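PDB 2QH5: mannose-6-phosphate isomerase from Helicobacter pylori, which probably transfers the guanylyl group of GTP to mannose 1-phosphate, making GDP-mannose, through the nucleotidyltransferase domain that this N-terminal fragment represents. Local coordinates for residues F152-S157 against E168-D173. Numbering follows the deposited sequence.
Sequences FGYIES and EKPSLD
Gly153 and Glu168 form the last rung of an antiparallel beta hairpin in the GT-A-type nucleotidyltransferase domain, where strand 165-168 pairs with strand 153-156 before the chain turns off toward helix 172-181. They are a non-hydrogen-bonded pair, their CA atoms 3.9 Å apart. With only hydrogens on the glycine, Glu168 CG lies against the backbone, 3.8 Å from Gly153 CA; the Glu168 side chain also touches Asp247 and Ile248 of helix 246-251. One step outward, Lys169 N donates to Phe152 O over 3.0 Å. Lys169 has positive phi (50°), and past it the chain leaves the strand and brings Pro170 over Tyr154. Tyr154 CG is anti to its own carbonyl carbon (chi1 -81°), which carries the ring to the side where the proline lies. There Pro170 CG sits above one face of the ring, 4.1 Å from the centroid and displaced toward the rim, a CH-pi contact; Pro170 CD is 3.7 Å from Tyr154 CD1. Phe186 of strand 184-194 meets the tyrosine edge-to-face, and Tyr154 OH makes a weak hydrogen bond to Asn149 O. One backbone hydrogen bond and dispersive proline-ring packing thus hold the chain against the strand where it turns toward helix 172-181.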
ATOM      1  N   PHE A 152      14.684   3.303  -4.148  1.00106.28           N
ATOM      2  CA  PHE A 152      13.824   2.127  -4.010  1.00102.16           C
ATOM      3  C   PHE A 152      14.217   1.186  -2.874  1.00 99.64           C
ATOM      4  O   PHE A 152      15.317   1.280  -2.316  1.00 98.44           O
ATOM      5  CB  PHE A 152      13.778   1.345  -5.322  1.00101.49           C
ATOM      6  CG  PHE A 152      12.770   1.862  -6.302  1.00103.09           C
ATOM      7  CD1 PHE A 152      11.412   1.816  -6.011  1.00105.97           C
ATOM      8  CD2 PHE A 152      13.174   2.382  -7.522  1.00105.93           C
ATOM      9  CE1 PHE A 152      10.476   2.294  -6.917  1.00106.44           C
ATOM     10  CE2 PHE A 152      12.246   2.860  -8.437  1.00106.99           C
ATOM     11  CZ  PHE A 152      10.894   2.815  -8.135  1.00106.76           C
ATOM     12  N   GLY A 153      13.293   0.287  -2.540  1.00 96.18           N
ATOM     13  CA  GLY A 153      13.549  -0.805  -1.605  1.00 90.51           C
ATOM     14  C   GLY A 153      14.050  -2.035  -2.342  1.00 85.79           C
ATOM     15  O   GLY A 153      13.588  -2.354  -3.443  1.00 83.03           O
ATOM     16  N   TYR A 154      15.009  -2.720  -1.735  1.00 82.15           N
ATOM     17  CA  TYR A 154      15.613  -3.890  -2.355  1.00 80.53           C
ATOM     18  C   TYR A 154      15.221  -5.146  -1.603  1.00 74.51           C
ATOM     19  O   TYR A 154      15.461  -5.262  -0.397  1.00 72.60           O
ATOM     20  CB  TYR A 154      17.137  -3.755  -2.400  1.00 85.32           C
ATOM     21  CG  TYR A 154      17.655  -2.899  -3.537  1.00 93.12           C
ATOM     22  CD1 TYR A 154      17.340  -1.540  -3.624  1.00 96.20           C
ATOM     23  CD2 TYR A 154      18.471  -3.447  -4.524  1.00 92.27           C
ATOM     24  CE1 TYR A 154      17.813  -0.758  -4.664  1.00 93.14           C
ATOM     25  CE2 TYR A 154      18.951  -2.672  -5.564  1.00 91.96           C
ATOM     26  CZ  TYR A 154      18.617  -1.332  -5.630  1.00 91.65           C
ATOM     27  OH  TYR A 154      19.096  -0.567  -6.664  1.00 95.15           O
ATOM     28  N   ILE A 155      14.602  -6.076  -2.324  1.00 68.77           N
ATOM     29  CA  ILE A 155      14.275  -7.390  -1.778  1.00 65.64           C
ATOM     30  C   ILE A 155      15.296  -8.415  -2.262  1.00 64.26           C
ATOM     31  O   ILE A 155      15.452  -8.618  -3.469  1.00 60.74           O
ATOM     32  CB  ILE A 155      12.870  -7.871  -2.214  1.00 60.93           C
ATOM     33  CG1 ILE A 155      11.807  -6.811  -1.930  1.00 53.02           C
ATOM     34  CG2 ILE A 155      12.524  -9.170  -1.514  1.00 57.99           C
ATOM     35  CD1 ILE A 155      10.497  -7.050  -2.661  1.00 56.20           C
ATOM     36  N   GLU A 156      15.999  -9.052  -1.327  1.00 64.96           N
ATOM     37  CA  GLU A 156      16.862 -10.174  -1.687  1.00 64.73           C
ATOM     38  C   GLU A 156      16.048 -11.450  -1.699  1.00 59.02           C
ATOM     39  O   GLU A 156      15.550 -11.883  -0.663  1.00 57.33           O
ATOM     40  CB  GLU A 156      18.043 -10.341  -0.728  1.00 65.22           C
ATOM     41  CG  GLU A 156      18.999 -11.451  -1.175  1.00 67.29           C
ATOM     42  CD  GLU A 156      20.281 -11.523  -0.364  1.00 71.25           C
ATOM     43  OE1 GLU A 156      20.984 -12.549  -0.453  1.00 81.48           O
ATOM     44  OE2 GLU A 156      20.600 -10.556   0.354  1.00 75.77           O
ATOM     45  N   SER A 157      15.903 -12.039  -2.876  1.00 55.06           N
ATOM     46  CA  SER A 157      15.229 -13.321  -2.988  0.50 58.03           C
ATOM     47  C   SER A 157      15.917 -14.177  -4.046  1.00 58.91           C
ATOM     48  O   SER A 157      15.820 -13.901  -5.246  1.00 60.01           O
ATOM     49  CB  SER A 157      13.742 -13.144  -3.298  0.50 55.65           C
ATOM     50  OG  SER A 157      13.470 -13.465  -4.642  0.50 57.66           O
ATOM     51  N   GLU A 168      15.974  -1.235   2.416  1.00 93.26           N
ATOM     52  CA  GLU A 168      15.351  -0.077   1.779  1.00 98.45           C
ATOM     53  C   GLU A 168      16.338   1.071   1.650  1.00 99.29           C
ATOM     54  O   GLU A 168      16.983   1.453   2.630  1.00 97.55           O
ATOM     55  CB  GLU A 168      14.096   0.391   2.521  1.00 97.77           C
ATOM     56  CG  GLU A 168      13.139   1.146   1.610  1.00100.78           C
ATOM     57  CD  GLU A 168      12.525   2.359   2.269  1.00108.11           C
ATOM     58  OE1 GLU A 168      11.536   2.892   1.719  1.00111.53           O
ATOM     59  OE2 GLU A 168      13.028   2.787   3.330  1.00108.97           O
ATOM     60  N   LYS A 169      16.438   1.603   0.432  1.00101.73           N
ATOM     61  CA  LYS A 169      17.363   2.689   0.085  1.00104.73           C
ATOM     62  C   LYS A 169      18.812   2.424   0.533  1.00106.33           C
ATOM     63  O   LYS A 169      19.265   2.962   1.548  1.00103.66           O
ATOM     64  CB  LYS A 169      16.851   4.043   0.607  1.00105.99           C
ATOM     65  CG  LYS A 169      15.479   4.443   0.066  1.00105.56           C
ATOM     66  CD  LYS A 169      14.955   5.700   0.744  1.00103.10           C
ATOM     67  CE  LYS A 169      13.577   6.062   0.222  1.00 97.63           C
ATOM     68  NZ  LYS A 169      13.118   7.384   0.716  1.00 95.67           N
ATOM     69  N   PRO A 170      19.538   1.575  -0.220  1.00108.59           N
ATOM     70  CA  PRO A 170      20.945   1.337   0.089  1.00110.15           C
ATOM     71  C   PRO A 170      21.838   2.424  -0.520  1.00111.71           C
ATOM     72  O   PRO A 170      21.348   3.270  -1.268  1.00112.42           O
ATOM     73  CB  PRO A 170      21.215  -0.016  -0.570  1.00109.33           C
ATOM     74  CG  PRO A 170      20.280  -0.059  -1.738  1.00108.97           C
ATOM     75  CD  PRO A 170      19.087   0.794  -1.391  1.00108.39           C
ATOM     76  N   SER A 171      23.127   2.409  -0.193  1.00113.19           N
ATOM     77  CA  SER A 171      24.084   3.317  -0.828  1.00115.71           C
ATOM     78  C   SER A 171      24.293   2.908  -2.289  1.00116.89           C
ATOM     79  O   SER A 171      24.069   1.750  -2.644  1.00117.87           O
ATOM     80  CB  SER A 171      25.413   3.338  -0.062  1.00115.28           C
ATOM     81  OG  SER A 171      25.958   2.037   0.077  1.00115.41           O
ATOM     82  N   LEU A 172      24.712   3.852  -3.131  1.00118.35           N
ATOM     83  CA  LEU A 172      24.908   3.585  -4.565  1.00118.92           C
ATOM     84  C   LEU A 172      26.036   2.576  -4.830  1.00119.31           C
ATOM     85  O   LEU A 172      26.153   2.029  -5.932  1.00119.41           O
ATOM     86  CB  LEU A 172      25.116   4.894  -5.344  1.00118.39           C
ATOM     87  CG  LEU A 172      25.037   4.897  -6.880  1.00118.75           C
ATOM     88  CD1 LEU A 172      23.864   4.075  -7.418  1.00118.89           C
ATOM     89  CD2 LEU A 172      24.980   6.324  -7.411  1.00119.34           C
ATOM     90  N   ASP A 173      26.844   2.328  -3.802  1.00119.31           N
ATOM     91  CA  ASP A 173      27.843   1.268  -3.820  1.00120.36           C
ATOM     92  C   ASP A 173      27.150  -0.084  -3.700  1.00120.54           C
ATOM     93  O   ASP A 173      27.431  -1.007  -4.469  1.00121.51           O
ATOM     94  CB  ASP A 173      28.818   1.451  -2.658  1.00120.73           C
ATOM     95  CG  ASP A 173      29.165   2.903  -2.419  1.00122.61           C
ATOM     96  OD1 ASP A 173      28.703   3.459  -1.398  1.00124.01           O
ATOM     97  OD2 ASP A 173      29.878   3.493  -3.260  1.00122.42           O
TER